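Local coordinates for aminoacyl-tRNA synthetase-interacting multifunctional protein p43 (Plasmodium vivax, PDB 6IPA) that probably binds tRNA through a C-terminal EMAP II-like domain of the OB-fold class and associates with aminoacyl-tRNA synthetases, at residues 92-104 and 116-130. Numbering follows the deposited sequence.
Sequences DLLHKYVLVLANL and GMVLCGSFGEQIELL
L99 and L119 meet through both backbone and side chain. The amide N of L119 donates to L99 O at 3.0 Å. L101 N reaches M117 O at 3.1 Å, and both bonds are bent. They flank V100 and V118, an antiparallel, non-hydrogen-bonded pair. The L119 side chain leaves over the same carbonyl its amide uses: CB lies 3.6 Å from L99 O and CG 3.5 Å from it, with CG anti to its own carbonyl carbon (chi1 -65°). From there the branches part, CD1 coming to 4.0 Å from L99 CB and CD2 more loosely to 4.5 Å from L101 CB. W187 and I48 also touch this side chain.

Along its other edge strand 97-101 is hydrogen-bonded antiparallel to strand 48-58, so its pairing with 117-119 continues the sheet in the manner of the fourth and fifth strands of an OB fold, the class to which this putative tRNA-binding domain belongs. On the face that carries V98 and V118, V118 sends CG1 to 3.8 Å from V98 CB, the two side chains crossing at about a right angle, and I70 touches both valines.

Past L99, toward Y97, no direct backbone bond joins the segments, and a water donates to both Y97 O and L130 O. L129, at the end of the second strand of the hairpin 120-123/126-129, sets its two methyls against segment 92-104: CD1 lies 3.9 Å from V98 CG1, and CD2 rests against CD2 of L93, the first residue of the type II turn (L93 to K96) that precedes the strand. At the other end, L104 CD1 lies against M117 SD and the G116 carbonyl carbon; G116 has a positive phi, and with its backbone so turned a CB would press on the carbonyl O of the preceding residue.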
ATOM      1  N   ASP A  92      -4.614 -13.529   7.909  1.00 53.55           N
ATOM      2  CA  ASP A  92      -5.369 -12.366   7.427  1.00 53.30           C
ATOM      3  C   ASP A  92      -4.673 -11.607   6.295  1.00 53.96           C
ATOM      4  O   ASP A  92      -5.306 -10.870   5.537  1.00 53.43           O
ATOM      5  CB  ASP A  92      -5.575 -11.388   8.564  1.00 52.73           C
ATOM      6  CG  ASP A  92      -6.507 -11.907   9.573  1.00 53.16           C
ATOM      7  OD1 ASP A  92      -7.540 -12.451   9.134  1.00 49.88           O
ATOM      8  OD2 ASP A  92      -6.199 -11.801  10.780  1.00 57.76           O
ATOM      9  N   LEU A  93      -3.362 -11.798   6.233  1.00 51.08           N
ATOM     10  CA  LEU A  93      -2.492 -11.164   5.314  1.00 49.54           C
ATOM     11  C   LEU A  93      -1.940 -12.157   4.273  1.00 50.18           C
ATOM     12  O   LEU A  93      -1.688 -11.768   3.102  1.00 48.35           O
ATOM     13  CB  LEU A  93      -1.313 -10.582   6.106  1.00 48.79           C
ATOM     14  CG  LEU A  93      -1.549  -9.594   7.249  1.00 47.91           C
ATOM     15  CD1 LEU A  93      -0.240  -9.168   7.905  1.00 46.92           C
ATOM     16  CD2 LEU A  93      -2.243  -8.362   6.711  1.00 48.44           C
ATOM     17  N   LEU A  94      -1.729 -13.412   4.696  1.00 46.72           N
ATOM     18  CA  LEU A  94      -1.023 -14.368   3.873  1.00 46.08           C
ATOM     19  C   LEU A  94      -1.757 -14.567   2.555  1.00 45.00           C
ATOM     20  O   LEU A  94      -2.975 -14.602   2.499  1.00 47.98           O
ATOM     21  CB  LEU A  94      -0.837 -15.726   4.608  1.00 47.10           C
ATOM     22  CG  LEU A  94       0.111 -16.725   3.930  1.00 45.86           C
ATOM     23  CD1 LEU A  94       1.546 -16.242   3.945  1.00 45.64           C
ATOM     24  CD2 LEU A  94       0.057 -18.098   4.557  1.00 48.29           C
ATOM     25  N   HIS A  95      -1.017 -14.666   1.467  1.00 43.35           N
ATOM     26  CA  HIS A  95      -1.648 -14.999   0.193  1.00 42.00           C
ATOM     27  C   HIS A  95      -2.755 -14.030  -0.254  1.00 40.25           C
ATOM     28  O   HIS A  95      -3.584 -14.357  -1.080  1.00 37.43           O
ATOM     29  CB  HIS A  95      -2.113 -16.459   0.208  1.00 41.29           C
ATOM     30  CG  HIS A  95      -0.969 -17.423   0.185  1.00 42.79           C
ATOM     31  ND1 HIS A  95      -1.091 -18.757   0.537  1.00 41.65           N
ATOM     32  CD2 HIS A  95       0.341 -17.234  -0.129  1.00 43.13           C
ATOM     33  CE1 HIS A  95       0.086 -19.340   0.432  1.00 42.09           C
ATOM     34  NE2 HIS A  95       0.973 -18.446   0.021  1.00 43.90           N
ATOM     35  N   LYS A  96      -2.721 -12.811   0.271  1.00 42.34           N
ATOM     36  CA  LYS A  96      -3.543 -11.715  -0.256  1.00 42.39           C
ATOM     37  C   LYS A  96      -2.790 -10.946  -1.345  1.00 42.19           C
ATOM     38  O   LYS A  96      -1.543 -10.942  -1.409  1.00 43.04           O
ATOM     39  CB  LYS A  96      -3.941 -10.732   0.848  1.00 43.25           C
ATOM     40  CG  LYS A  96      -4.780 -11.326   1.956  1.00 45.14           C
ATOM     41  CD  LYS A  96      -6.121 -11.829   1.474  1.00 45.82           C
ATOM     42  CE  LYS A  96      -6.802 -12.593   2.606  1.00 50.13           C
ATOM     43  NZ  LYS A  96      -6.936 -11.771   3.862  1.00 49.82           N
ATOM     44  N   TYR A  97      -3.595 -10.310  -2.189  1.00 41.83           N
ATOM     45  CA  TYR A  97      -3.164  -9.339  -3.193  1.00 41.56           C
ATOM     46  C   TYR A  97      -3.298  -7.989  -2.510  1.00 40.68           C
ATOM     47  O   TYR A  97      -4.393  -7.612  -2.089  1.00 40.56           O
ATOM     48  CB  TYR A  97      -4.040  -9.435  -4.487  1.00 40.09           C
ATOM     49  CG  TYR A  97      -3.633 -10.586  -5.391  1.00 40.25           C
ATOM     50  CD1 TYR A  97      -2.648 -10.431  -6.350  1.00 41.78           C
ATOM     51  CD2 TYR A  97      -4.211 -11.838  -5.258  1.00 41.24           C
ATOM     52  CE1 TYR A  97      -2.259 -11.488  -7.166  1.00 42.26           C
ATOM     53  CE2 TYR A  97      -3.829 -12.904  -6.047  1.00 41.60           C
ATOM     54  CZ  TYR A  97      -2.848 -12.724  -6.999  1.00 43.15           C
ATOM     55  OH  TYR A  97      -2.490 -13.782  -7.801  1.00 43.94           O
ATOM     56  N   VAL A  98      -2.190  -7.258  -2.379  1.00 40.85           N
ATOM     57  CA  VAL A  98      -2.237  -6.011  -1.616  1.00 40.41           C
ATOM     58  C   VAL A  98      -1.777  -4.888  -2.512  1.00 41.26           C
ATOM     59  O   VAL A  98      -1.323  -5.150  -3.650  1.00 39.30           O
ATOM     60  CB  VAL A  98      -1.411  -6.095  -0.334  1.00 40.50           C
ATOM     61  CG1 VAL A  98      -2.020  -7.126   0.581  1.00 41.65           C
ATOM     62  CG2 VAL A  98       0.031  -6.462  -0.633  1.00 40.63           C
ATOM     63  N   LEU A  99      -1.952  -3.652  -2.013  1.00 41.45           N
ATOM     64  CA  LEU A  99      -1.489  -2.438  -2.697  1.00 41.23           C
ATOM     65  C   LEU A  99      -0.243  -1.903  -2.063  1.00 39.71           C
ATOM     66  O   LEU A  99      -0.269  -1.428  -0.938  1.00 42.07           O
ATOM     67  CB  LEU A  99      -2.556  -1.364  -2.660  1.00 40.96           C
ATOM     68  CG  LEU A  99      -3.842  -1.754  -3.427  1.00 42.23           C
ATOM     69  CD1 LEU A  99      -4.554  -0.480  -3.906  1.00 42.79           C
ATOM     70  CD2 LEU A  99      -3.622  -2.690  -4.616  1.00 40.26           C
ATOM     71  N   VAL A 100       0.860  -1.988  -2.790  1.00 37.68           N
ATOM     72  CA  VAL A 100       2.147  -1.514  -2.272  1.00 36.05           C
ATOM     73  C   VAL A 100       2.524  -0.174  -2.863  1.00 35.08           C
ATOM     74  O   VAL A 100       2.587  -0.059  -4.088  1.00 33.93           O
ATOM     75  CB  VAL A 100       3.277  -2.531  -2.610  1.00 35.63           C
ATOM     76  CG1 VAL A 100       4.613  -2.042  -2.083  1.00 35.69           C
ATOM     77  CG2 VAL A 100       2.942  -3.892  -2.014  1.00 35.67           C
ATOM     78  N   LEU A 101       2.795   0.812  -2.002  1.00 35.17           N
ATOM     79  CA  LEU A 101       3.528   2.043  -2.373  1.00 34.49           C
ATOM     80  C   LEU A 101       4.997   1.688  -2.613  1.00 34.42           C
ATOM     81  O   LEU A 101       5.837   1.730  -1.708  1.00 34.13           O
ATOM     82  CB  LEU A 101       3.404   3.147  -1.298  1.00 34.33           C
ATOM     83  CG  LEU A 101       4.182   4.443  -1.567  1.00 34.42           C
ATOM     84  CD1 LEU A 101       3.765   5.047  -2.887  1.00 34.26           C
ATOM     85  CD2 LEU A 101       3.988   5.520  -0.490  1.00 34.81           C
ATOM     86  N   ALA A 102       5.311   1.377  -3.864  1.00 34.05           N
ATOM     87  CA  ALA A 102       6.629   0.842  -4.249  1.00 33.54           C
ATOM     88  C   ALA A 102       7.828   1.770  -4.229  1.00 33.74           C
ATOM     89  O   ALA A 102       8.961   1.314  -4.117  1.00 32.26           O
ATOM     90  CB  ALA A 102       6.500   0.224  -5.630  1.00 33.97           C
ATOM     91  N   ASN A 103       7.613   3.080  -4.324  1.00 36.42           N
ATOM     92  CA  ASN A 103       8.726   4.014  -4.575  1.00 37.26           C
ATOM     93  C   ASN A 103       9.280   4.777  -3.401  1.00 40.15           C
ATOM     94  O   ASN A 103      10.123   5.683  -3.568  1.00 40.49           O
ATOM     95  CB  ASN A 103       8.418   4.958  -5.726  1.00 38.28           C
ATOM     96  CG  ASN A 103       7.278   5.938  -5.451  1.00 37.37           C
ATOM     97  OD1 ASN A 103       6.354   5.683  -4.666  1.00 39.57           O
ATOM     98  ND2 ASN A 103       7.338   7.069  -6.125  1.00 36.22           N
ATOM     99  N   LEU A 104       8.847   4.398  -2.205  1.00 41.59           N
ATOM    100  CA  LEU A 104       9.564   4.753  -1.012  1.00 41.77           C
ATOM    101  C   LEU A 104      10.909   4.071  -1.140  1.00 44.11           C
ATOM    102  O   LEU A 104      10.998   3.038  -1.816  1.00 46.17           O
ATOM    103  CB  LEU A 104       8.845   4.182   0.174  1.00 41.85           C
ATOM    104  CG  LEU A 104       7.452   4.720   0.452  1.00 43.10           C
ATOM    105  CD1 LEU A 104       6.741   3.806   1.443  1.00 45.70           C
ATOM    106  CD2 LEU A 104       7.555   6.102   1.068  1.00 44.40           C
ATOM    107  N   GLY A 116       9.165  -0.371   0.593  1.00 42.02           N
ATOM    108  CA  GLY A 116       7.769  -0.115   0.213  1.00 44.20           C
ATOM    109  C   GLY A 116       6.868  -0.175   1.455  1.00 45.05           C
ATOM    110  O   GLY A 116       7.364  -0.239   2.567  1.00 45.24           O
ATOM    111  N   MET A 117       5.549  -0.129   1.287  1.00 45.28           N
ATOM    112  CA  MET A 117       4.627  -0.318   2.426  1.00 43.44           C
ATOM    113  C   MET A 117       3.233  -0.711   1.914  1.00 40.22           C
ATOM    114  O   MET A 117       2.855  -0.387   0.810  1.00 38.44           O
ATOM    115  CB  MET A 117       4.572   0.920   3.348  1.00 45.06           C
ATOM    116  CG  MET A 117       3.456   1.910   3.032  1.00 49.60           C
ATOM    117  SD  MET A 117       3.534   3.568   3.777  1.00 55.51           S
ATOM    118  CE  MET A 117       3.192   3.170   5.498  1.00 56.64           C
ATOM    119  N   VAL A 118       2.464  -1.389   2.756  1.00 38.54           N
ATOM    120  CA  VAL A 118       1.193  -1.959   2.361  1.00 37.56           C
ATOM    121  C   VAL A 118       0.117  -1.015   2.828  1.00 38.18           C
ATOM    122  O   VAL A 118       0.221  -0.473   3.932  1.00 37.04           O
ATOM    123  CB  VAL A 118       0.985  -3.379   2.932  1.00 36.27           C
ATOM    124  CG1 VAL A 118      -0.410  -3.865   2.611  1.00 36.10           C
ATOM    125  CG2 VAL A 118       2.037  -4.325   2.382  1.00 35.45           C
ATOM    126  N   LEU A 119      -0.887  -0.798   1.968  1.00 39.24           N
ATOM    127  CA  LEU A 119      -1.805   0.316   2.175  1.00 41.80           C
ATOM    128  C   LEU A 119      -3.067  -0.211   2.843  1.00 41.74           C
ATOM    129  O   LEU A 119      -3.500  -1.309   2.496  1.00 43.52           O
ATOM    130  CB  LEU A 119      -2.151   1.033   0.858  1.00 41.26           C
ATOM    131  CG  LEU A 119      -1.181   1.824  -0.053  1.00 42.07           C
ATOM    132  CD1 LEU A 119      -1.730   2.328  -1.377  1.00 42.72           C
ATOM    133  CD2 LEU A 119      -0.598   2.984   0.683  1.00 42.60           C
ATOM    134  N   CYS A 120      -3.643   0.575   3.766  1.00 42.45           N
ATOM    135  CA  CYS A 120      -4.816   0.164   4.566  1.00 44.30           C
ATOM    136  C   CYS A 120      -5.804   1.272   4.842  1.00 45.58           C
ATOM    137  O   CYS A 120      -5.466   2.450   4.867  1.00 47.05           O
ATOM    138  CB  CYS A 120      -4.418  -0.309   5.965  1.00 44.95           C
ATOM    139  SG  CYS A 120      -3.160  -1.573   6.088  1.00 45.26           S
ATOM    140  N   GLY A 121      -7.018   0.842   5.122  1.00 47.32           N
ATOM    141  CA  GLY A 121      -8.062   1.702   5.614  1.00 49.57           C
ATOM    142  C   GLY A 121      -8.114   1.605   7.122  1.00 51.91           C
ATOM    143  O   GLY A 121      -7.856   0.528   7.709  1.00 46.57           O
ATOM    144  N   SER A 122      -8.408   2.750   7.739  1.00 52.28           N
ATOM    145  CA  SER A 122      -8.490   2.848   9.176  1.00 53.92           C
ATOM    146  C   SER A 122      -9.735   3.610   9.578  1.00 56.35           C
ATOM    147  O   SER A 122     -10.007   4.704   9.050  1.00 55.83           O
ATOM    148  CB  SER A 122      -7.264   3.563   9.711  1.00 53.92           C
ATOM    149  OG  SER A 122      -6.280   2.619  10.078  1.00 56.59           O
ATOM    150  N   PHE A 123     -10.498   3.040  10.502  1.00 56.61           N
ATOM    151  CA  PHE A 123     -11.649   3.761  11.095  1.00 59.74           C
ATOM    152  C   PHE A 123     -11.818   3.315  12.538  1.00 59.94           C
ATOM    153  O   PHE A 123     -11.814   2.115  12.811  1.00 58.11           O
ATOM    154  CB  PHE A 123     -12.952   3.519  10.306  1.00 58.79           C
ATOM    155  CG  PHE A 123     -14.141   4.300  10.823  1.00 59.49           C
ATOM    156  CD1 PHE A 123     -14.298   5.653  10.509  1.00 58.87           C
ATOM    157  CD2 PHE A 123     -15.121   3.678  11.608  1.00 59.89           C
ATOM    158  CE1 PHE A 123     -15.393   6.363  10.965  1.00 60.38           C
ATOM    159  CE2 PHE A 123     -16.218   4.390  12.075  1.00 58.42           C
ATOM    160  CZ  PHE A 123     -16.358   5.725  11.760  1.00 59.56           C
ATOM    161  N   GLY A 124     -11.962   4.287  13.441  1.00 63.31           N
ATOM    162  CA  GLY A 124     -12.024   4.027  14.869  1.00 64.88           C
ATOM    163  C   GLY A 124     -10.817   3.202  15.253  1.00 65.10           C
ATOM    164  O   GLY A 124      -9.698   3.641  15.092  1.00 69.04           O
ATOM    165  N   GLU A 125     -11.040   1.986  15.714  1.00 65.43           N
ATOM    166  CA  GLU A 125      -9.941   1.121  16.140  1.00 67.20           C
ATOM    167  C   GLU A 125      -9.642   0.023  15.103  1.00 62.28           C
ATOM    168  O   GLU A 125      -8.623  -0.657  15.199  1.00 60.89           O
ATOM    169  CB  GLU A 125     -10.260   0.553  17.534  1.00 67.24           C
ATOM    170  CG  GLU A 125     -10.714   1.659  18.493  1.00 70.42           C
ATOM    171  CD  GLU A 125     -11.290   1.165  19.813  1.00 76.52           C
ATOM    172  OE1 GLU A 125     -11.701  -0.030  19.901  1.00 76.45           O
ATOM    173  OE2 GLU A 125     -11.354   1.991  20.767  1.00 77.53           O
ATOM    174  N   GLN A 126     -10.508  -0.108  14.095  1.00 61.08           N
ATOM    175  CA  GLN A 126     -10.334  -1.105  13.014  1.00 59.20           C
ATOM    176  C   GLN A 126      -9.306  -0.656  11.980  1.00 58.87           C
ATOM    177  O   GLN A 126      -9.245   0.546  11.619  1.00 57.48           O
ATOM    178  CB  GLN A 126     -11.645  -1.339  12.260  1.00 59.48           C
ATOM    179  CG  GLN A 126     -12.804  -1.909  13.071  1.00 61.61           C
ATOM    180  CD  GLN A 126     -14.124  -1.856  12.311  1.00 60.70           C
ATOM    181  OE1 GLN A 126     -14.459  -2.765  11.559  1.00 57.35           O
ATOM    182  NE2 GLN A 126     -14.879  -0.777  12.507  1.00 62.48           N
ATOM    183  N   ILE A 127      -8.516  -1.607  11.476  1.00 55.09           N
ATOM    184  CA  ILE A 127      -7.704  -1.332  10.284  1.00 55.03           C
ATOM    185  C   ILE A 127      -7.841  -2.510   9.331  1.00 53.78           C
ATOM    186  O   ILE A 127      -7.710  -3.642   9.761  1.00 62.92           O
ATOM    187  CB  ILE A 127      -6.229  -1.012  10.646  1.00 56.37           C
ATOM    188  CG1 ILE A 127      -5.400  -0.593   9.407  1.00 55.91           C
ATOM    189  CG2 ILE A 127      -5.575  -2.181  11.373  1.00 59.72           C
ATOM    190  CD1 ILE A 127      -3.937  -0.317   9.712  1.00 55.25           C
ATOM    191  N   GLU A 128      -8.159  -2.269   8.063  1.00 48.75           N
ATOM    192  CA  GLU A 128      -8.240  -3.341   7.071  1.00 46.34           C
ATOM    193  C   GLU A 128      -7.364  -3.020   5.869  1.00 46.22           C
ATOM    194  O   GLU A 128      -7.056  -1.851   5.606  1.00 49.76           O
ATOM    195  CB  GLU A 128      -9.674  -3.562   6.578  1.00 46.17           C
ATOM    196  CG  GLU A 128     -10.728  -3.824   7.648  1.00 48.02           C
ATOM    197  CD  GLU A 128     -10.547  -5.168   8.396  1.00 49.52           C
ATOM    198  OE1 GLU A 128     -10.052  -6.165   7.796  1.00 48.78           O
ATOM    199  OE2 GLU A 128     -10.923  -5.222   9.594  1.00 49.40           O
ATOM    200  N   LEU A 129      -6.952  -4.052   5.146  1.00 43.10           N
ATOM    201  CA  LEU A 129      -6.182  -3.862   3.938  1.00 42.45           C
ATOM    202  C   LEU A 129      -7.066  -3.296   2.835  1.00 41.32           C
ATOM    203  O   LEU A 129      -8.259  -3.587   2.782  1.00 41.56           O
ATOM    204  CB  LEU A 129      -5.689  -5.207   3.413  1.00 42.33           C
ATOM    205  CG  LEU A 129      -4.757  -6.058   4.189  1.00 40.80           C
ATOM    206  CD1 LEU A 129      -4.657  -7.350   3.425  1.00 42.65           C
ATOM    207  CD2 LEU A 129      -3.410  -5.436   4.250  1.00 40.22           C
ATOM    208  N   LEU A 130      -6.462  -2.544   1.920  1.00 41.49           N
ATOM    209  CA  LEU A 130      -7.144  -2.159   0.649  1.00 40.80           C
ATOM    210  C   LEU A 130      -6.999  -3.365  -0.223  1.00 39.01           C
ATOM    211  O   LEU A 130      -5.995  -4.054  -0.134  1.00 42.49           O
ATOM    212  CB  LEU A 130      -6.507  -0.926  -0.002  1.00 40.22           C
ATOM    213  CG  LEU A 130      -6.425   0.324   0.888  1.00 40.81           C
ATOM    214  CD1 LEU A 130      -5.750   1.463   0.148  1.00 39.95           C
ATOM    215  CD2 LEU A 130      -7.807   0.748   1.438  1.00 41.59           C
TER
HETATM  216  O   HOH W   1      -5.609  -6.925   0.422  1.00 37.23           O